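Local coordinates for pesticidal crystal protein Cry2Aa (PDB 1I5P) that kills dipteran and lepidopteran larvae by binding to their midgut epithelial cells and promoting colloid-osmotic lysis, at residues A[70-81]-A[183-194]. Sequence-based numbering, arbitrary orientation.
Sequences GKRILSELWGII and MHLSFIRDVILN
In the N-terminal helical bundle of this three-domain delta-endotoxin, Asp190 of helix 170-193 receives the start of the short helix 74-81. Its carboxylate takes two successive backbone amides: Ile73 N reaches OD1 at 2.7 Å in a nearly straight bond (170°), and Leu74 N meets the syn lone pair of OD2 at 2.8 Å. The fork of two bonds fixes the carboxylate's rotation and brings negative charge to the N-terminal end of the helix, where it would probably be stabilised by the helix dipole. Each oxygen also accepts from a water, one passing to Lys71 O and the other to Arg72 NE, while Arg72 NH1 forms a salt bridge with Asp132 of helix 107-135.

Helix 74-81 and the 183-193 part of its partner run roughly antiparallel, the axes of these segments 158° apart and 9.9 Å at closest approach. Leu74 also serves as a knob in a hole formed by Met183, Ser186, Phe187 and Asp190; with CG anti to the backbone N (chi1 -159°), it carries CD2 to within 4.0 Å of Phe187 CB. Leu77 CD2 follows against Met183 CG, and Ile81 CG2 meets the Met183 methyl, CE, at 4.0 Å. Ile73 lays CG2 on Ser186 and crosses Arg189 at about a right angle, CD1 resting near NH1 and CD.

Arg189 extends toward the loop that leads into helix 74-81, NH1 giving a hydrogen bond to Gly70 O in the guanidinium plane while Leu193 CD1 lies over the centre of one face; NE and NH2 go to the carbonyls of Phe262 and Tyr264. At the C-terminal end of helix 170-193, Asn194 ND2 bridges two carbonyls, donating back to Asp190 O and across to Lys71 O (2.9 Å), which it approaches from above the carbonyl plane.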
loop_
_atom_site.group_PDB
_atom_site.type_symbol
_atom_site.label_atom_id
_atom_site.label_comp_id
_atom_site.label_asym_id
_atom_site.label_seq_id
_atom_site.Cartn_x
_atom_site.Cartn_y
_atom_site.Cartn_z
ATOM N N GLY A 70 13.908 -10.567 14.359
ATOM C CA GLY A 70 12.570 -10.341 14.881
ATOM C C GLY A 70 11.825 -11.591 15.317
ATOM O O GLY A 70 10.703 -11.838 14.873
ATOM N N LYS A 71 12.446 -12.363 16.205
ATOM C CA LYS A 71 11.876 -13.598 16.719
ATOM C C LYS A 71 10.717 -13.362 17.685
ATOM O O LYS A 71 9.809 -14.187 17.784
ATOM C CB LYS A 71 12.957 -14.413 17.442
ATOM C CG LYS A 71 14.091 -14.913 16.561
ATOM C CD LYS A 71 13.625 -16.020 15.630
ATOM C CE LYS A 71 14.799 -16.647 14.875
ATOM N NZ LYS A 71 14.375 -17.845 14.106
ATOM N N ARG A 72 10.752 -12.242 18.400
ATOM C CA ARG A 72 9.710 -11.938 19.366
ATOM C C ARG A 72 9.090 -10.574 19.090
ATOM O O ARG A 72 9.775 -9.545 19.097
ATOM C CB ARG A 72 10.285 -11.982 20.782
ATOM C CG ARG A 72 9.245 -11.987 21.878
ATOM C CD ARG A 72 9.902 -11.988 23.253
ATOM N NE ARG A 72 8.915 -11.902 24.328
ATOM C CZ ARG A 72 9.219 -11.776 25.616
ATOM N NH1 ARG A 72 10.488 -11.720 26.001
ATOM N NH2 ARG A 72 8.253 -11.709 26.519
ATOM N N ILE A 73 7.784 -10.577 18.856
ATOM C CA ILE A 73 7.058 -9.357 18.539
ATOM C C ILE A 73 6.205 -8.785 19.668
ATOM O O ILE A 73 6.269 -7.591 19.954
ATOM C CB ILE A 73 6.111 -9.586 17.330
ATOM C CG1 ILE A 73 6.913 -9.947 16.080
ATOM C CG2 ILE A 73 5.278 -8.335 17.075
ATOM C CD1 ILE A 73 6.039 -10.387 14.900
ATOM N N LEU A 74 5.409 -9.642 20.299
ATOM C CA LEU A 74 4.471 -9.213 21.336
ATOM C C LEU A 74 4.940 -8.238 22.411
ATOM O O LEU A 74 4.228 -7.287 22.727
ATOM C CB LEU A 74 3.829 -10.429 22.009
ATOM C CG LEU A 74 2.500 -10.095 22.708
ATOM C CD1 LEU A 74 1.477 -9.665 21.653
ATOM C CD2 LEU A 74 1.987 -11.290 23.497
ATOM N N SER A 75 6.121 -8.454 22.978
ATOM C CA SER A 75 6.595 -7.554 24.029
ATOM C C SER A 75 6.801 -6.118 23.550
ATOM O O SER A 75 6.336 -5.178 24.190
ATOM C CB SER A 75 7.890 -8.076 24.647
ATOM O OG SER A 75 8.270 -7.244 25.723
ATOM N N GLU A 76 7.495 -5.944 22.432
ATOM C CA GLU A 76 7.725 -4.603 21.919
ATOM C C GLU A 76 6.444 -4.024 21.334
ATOM O O GLU A 76 6.189 -2.829 21.455
ATOM C CB GLU A 76 8.850 -4.621 20.880
ATOM C CG GLU A 76 10.221 -4.864 21.504
ATOM C CD GLU A 76 11.314 -5.135 20.485
ATOM O OE1 GLU A 76 12.446 -5.459 20.902
ATOM O OE2 GLU A 76 11.045 -5.026 19.274
ATOM N N LEU A 77 5.629 -4.869 20.714
ATOM C CA LEU A 77 4.376 -4.395 20.146
ATOM C C LEU A 77 3.531 -3.750 21.238
ATOM O O LEU A 77 3.000 -2.652 21.063
ATOM C CB LEU A 77 3.593 -5.546 19.519
ATOM C CG LEU A 77 2.167 -5.180 19.095
ATOM C CD1 LEU A 77 2.193 -4.035 18.085
ATOM C CD2 LEU A 77 1.491 -6.406 18.507
ATOM N N TRP A 78 3.414 -4.450 22.364
ATOM C CA TRP A 78 2.647 -3.977 23.514
ATOM C C TRP A 78 3.138 -2.595 23.935
ATOM O O TRP A 78 2.341 -1.714 24.272
ATOM C CB TRP A 78 2.810 -4.954 24.687
ATOM C CG TRP A 78 2.068 -4.569 25.935
ATOM C CD1 TRP A 78 0.792 -4.921 26.274
ATOM C CD2 TRP A 78 2.559 -3.762 27.014
ATOM N NE1 TRP A 78 0.460 -4.391 27.497
ATOM C CE2 TRP A 78 1.525 -3.674 27.973
ATOM C CE3 TRP A 78 3.772 -3.106 27.265
ATOM C CZ2 TRP A 78 1.667 -2.956 29.165
ATOM C CZ3 TRP A 78 3.913 -2.392 28.451
ATOM C CH2 TRP A 78 2.864 -2.324 29.386
ATOM N N GLY A 79 4.455 -2.412 23.902
ATOM C CA GLY A 79 5.051 -1.143 24.296
ATOM C C GLY A 79 4.755 0.015 23.361
ATOM O O GLY A 79 4.918 1.174 23.734
ATOM N N ILE A 80 4.328 -0.294 22.142
ATOM C CA ILE A 80 4.006 0.733 21.160
ATOM C C ILE A 80 2.518 1.081 21.175
ATOM O O ILE A 80 2.139 2.257 21.256
ATOM C CB ILE A 80 4.367 0.267 19.734
ATOM C CG1 ILE A 80 5.887 0.115 19.603
ATOM C CG2 ILE A 80 3.819 1.258 18.706
ATOM C CD1 ILE A 80 6.330 -0.525 18.294
ATOM N N ILE A 81 1.681 0.048 21.095
ATOM C CA ILE A 81 0.234 0.232 21.062
ATOM C C ILE A 81 -0.367 0.540 22.440
ATOM O O ILE A 81 -1.446 1.118 22.534
ATOM C CB ILE A 81 -0.454 -1.009 20.432
ATOM C CG1 ILE A 81 -1.887 -0.664 20.030
ATOM C CG2 ILE A 81 -0.433 -2.175 21.408
ATOM C CD1 ILE A 81 -1.984 0.502 19.059
ATOM N N MET A 183 -2.081 -8.312 17.845
ATOM C CA MET A 183 -1.580 -8.840 19.102
ATOM C C MET A 183 -1.684 -10.357 19.199
ATOM O O MET A 183 -0.732 -11.023 19.598
ATOM C CB MET A 183 -2.320 -8.182 20.270
ATOM C CG MET A 183 -2.088 -6.676 20.364
ATOM S SD MET A 183 -3.208 -5.869 21.525
ATOM C CE MET A 183 -3.672 -4.392 20.627
ATOM N N HIS A 184 -2.835 -10.905 18.827
ATOM C CA HIS A 184 -3.033 -12.350 18.891
ATOM C C HIS A 184 -2.132 -13.112 17.915
ATOM O O HIS A 184 -1.494 -14.100 18.291
ATOM C CB HIS A 184 -4.499 -12.704 18.606
ATOM C CG HIS A 184 -4.845 -14.131 18.912
ATOM N ND1 HIS A 184 -5.988 -14.737 18.434
ATOM C CD2 HIS A 184 -4.198 -15.069 19.644
ATOM C CE1 HIS A 184 -6.027 -15.988 18.855
ATOM N NE2 HIS A 184 -4.955 -16.217 19.591
ATOM N N LEU A 185 -2.084 -12.657 16.665
ATOM C CA LEU A 185 -1.268 -13.322 15.655
ATOM C C LEU A 185 0.218 -13.199 15.964
ATOM O O LEU A 185 0.987 -14.129 15.704
ATOM C CB LEU A 185 -1.578 -12.759 14.265
ATOM C CG LEU A 185 -2.957 -13.133 13.707
ATOM C CD1 LEU A 185 -3.173 -12.473 12.349
ATOM C CD2 LEU A 185 -3.066 -14.649 13.583
ATOM N N SER A 186 0.611 -12.056 16.524
ATOM C CA SER A 186 2.005 -11.823 16.889
ATOM C C SER A 186 2.368 -12.795 18.010
ATOM O O SER A 186 3.474 -13.345 18.044
ATOM C CB SER A 186 2.200 -10.385 17.373
ATOM O OG SER A 186 1.999 -9.455 16.315
ATOM N N PHE A 187 1.415 -12.979 18.924
ATOM C CA PHE A 187 1.550 -13.878 20.067
ATOM C C PHE A 187 1.787 -15.301 19.572
ATOM O O PHE A 187 2.712 -15.984 20.014
ATOM C CB PHE A 187 0.267 -13.819 20.915
ATOM C CG PHE A 187 0.057 -15.021 21.800
ATOM C CD1 PHE A 187 0.822 -15.201 22.951
ATOM C CD2 PHE A 187 -0.901 -15.981 21.475
ATOM C CE1 PHE A 187 0.638 -16.317 23.769
ATOM C CE2 PHE A 187 -1.092 -17.103 22.291
ATOM C CZ PHE A 187 -0.317 -17.269 23.440
ATOM N N ILE A 188 0.942 -15.741 18.649
ATOM C CA ILE A 188 1.054 -17.075 18.079
ATOM C C ILE A 188 2.411 -17.270 17.401
ATOM O O ILE A 188 3.074 -18.285 17.601
ATOM C CB ILE A 188 -0.087 -17.322 17.069
ATOM C CG1 ILE A 188 -1.423 -17.354 17.822
ATOM C CG2 ILE A 188 0.153 -18.624 16.297
ATOM C CD1 ILE A 188 -2.659 -17.309 16.926
ATOM N N ARG A 189 2.826 -16.284 16.614
ATOM C CA ARG A 189 4.109 -16.355 15.930
ATOM C C ARG A 189 5.242 -16.433 16.954
ATOM O O ARG A 189 6.224 -17.139 16.744
ATOM C CB ARG A 189 4.308 -15.125 15.036
ATOM C CG ARG A 189 5.520 -15.206 14.108
ATOM C CD ARG A 189 5.710 -13.895 13.364
ATOM N NE ARG A 189 6.701 -13.975 12.290
ATOM C CZ ARG A 189 7.908 -13.421 12.339
ATOM N NH1 ARG A 189 8.290 -12.747 13.416
ATOM N NH2 ARG A 189 8.724 -13.514 11.299
ATOM N N ASP A 190 5.102 -15.706 18.060
ATOM C CA ASP A 190 6.126 -15.714 19.102
ATOM C C ASP A 190 6.302 -17.115 19.677
ATOM O O ASP A 190 7.428 -17.581 19.856
ATOM C CB ASP A 190 5.761 -14.742 20.230
ATOM C CG ASP A 190 6.072 -13.290 19.883
ATOM O OD1 ASP A 190 6.672 -13.036 18.818
ATOM O OD2 ASP A 190 5.723 -12.400 20.689
ATOM N N VAL A 191 5.192 -17.788 19.967
ATOM C CA VAL A 191 5.255 -19.137 20.519
ATOM C C VAL A 191 6.032 -20.050 19.577
ATOM O O VAL A 191 6.874 -20.837 20.009
ATOM C CB VAL A 191 3.841 -19.727 20.722
ATOM C CG1 VAL A 191 3.939 -21.200 21.115
ATOM C CG2 VAL A 191 3.097 -18.938 21.789
ATOM N N ILE A 192 5.747 -19.922 18.286
ATOM C CA ILE A 192 6.399 -20.731 17.262
ATOM C C ILE A 192 7.908 -20.494 17.164
ATOM O O ILE A 192 8.703 -21.436 17.261
ATOM C CB ILE A 192 5.784 -20.456 15.870
ATOM C CG1 ILE A 192 4.305 -20.867 15.867
ATOM C CG2 ILE A 192 6.569 -21.200 14.793
ATOM C CD1 ILE A 192 3.551 -20.468 14.616
ATOM N N LEU A 193 8.296 -19.236 16.971
ATOM C CA LEU A 193 9.703 -18.877 16.811
ATOM C C LEU A 193 10.564 -18.954 18.070
ATOM O O LEU A 193 11.792 -18.946 17.990
ATOM C CB LEU A 193 9.810 -17.478 16.191
ATOM C CG LEU A 193 9.207 -17.355 14.782
ATOM C CD1 LEU A 193 9.306 -15.918 14.285
ATOM C CD2 LEU A 193 9.933 -18.309 13.831
ATOM N N ASN A 194 9.918 -19.039 19.226
ATOM C CA ASN A 194 10.624 -19.123 20.500
ATOM C C ASN A 194 10.311 -20.440 21.202
ATOM O O ASN A 194 10.541 -20.583 22.405
ATOM C CB ASN A 194 10.211 -17.952 21.392
ATOM C CG ASN A 194 10.668 -16.622 20.838
ATOM O OD1 ASN A 194 11.809 -16.218 21.046
ATOM N ND2 ASN A 194 9.786 -15.941 20.109
HETATM O O HOH W 1 13.190 -19.623 16.043
HETATM O O HOH W 2 7.587 -13.711 16.281
HETATM O O HOH W 3 6.109 -12.516 23.331
#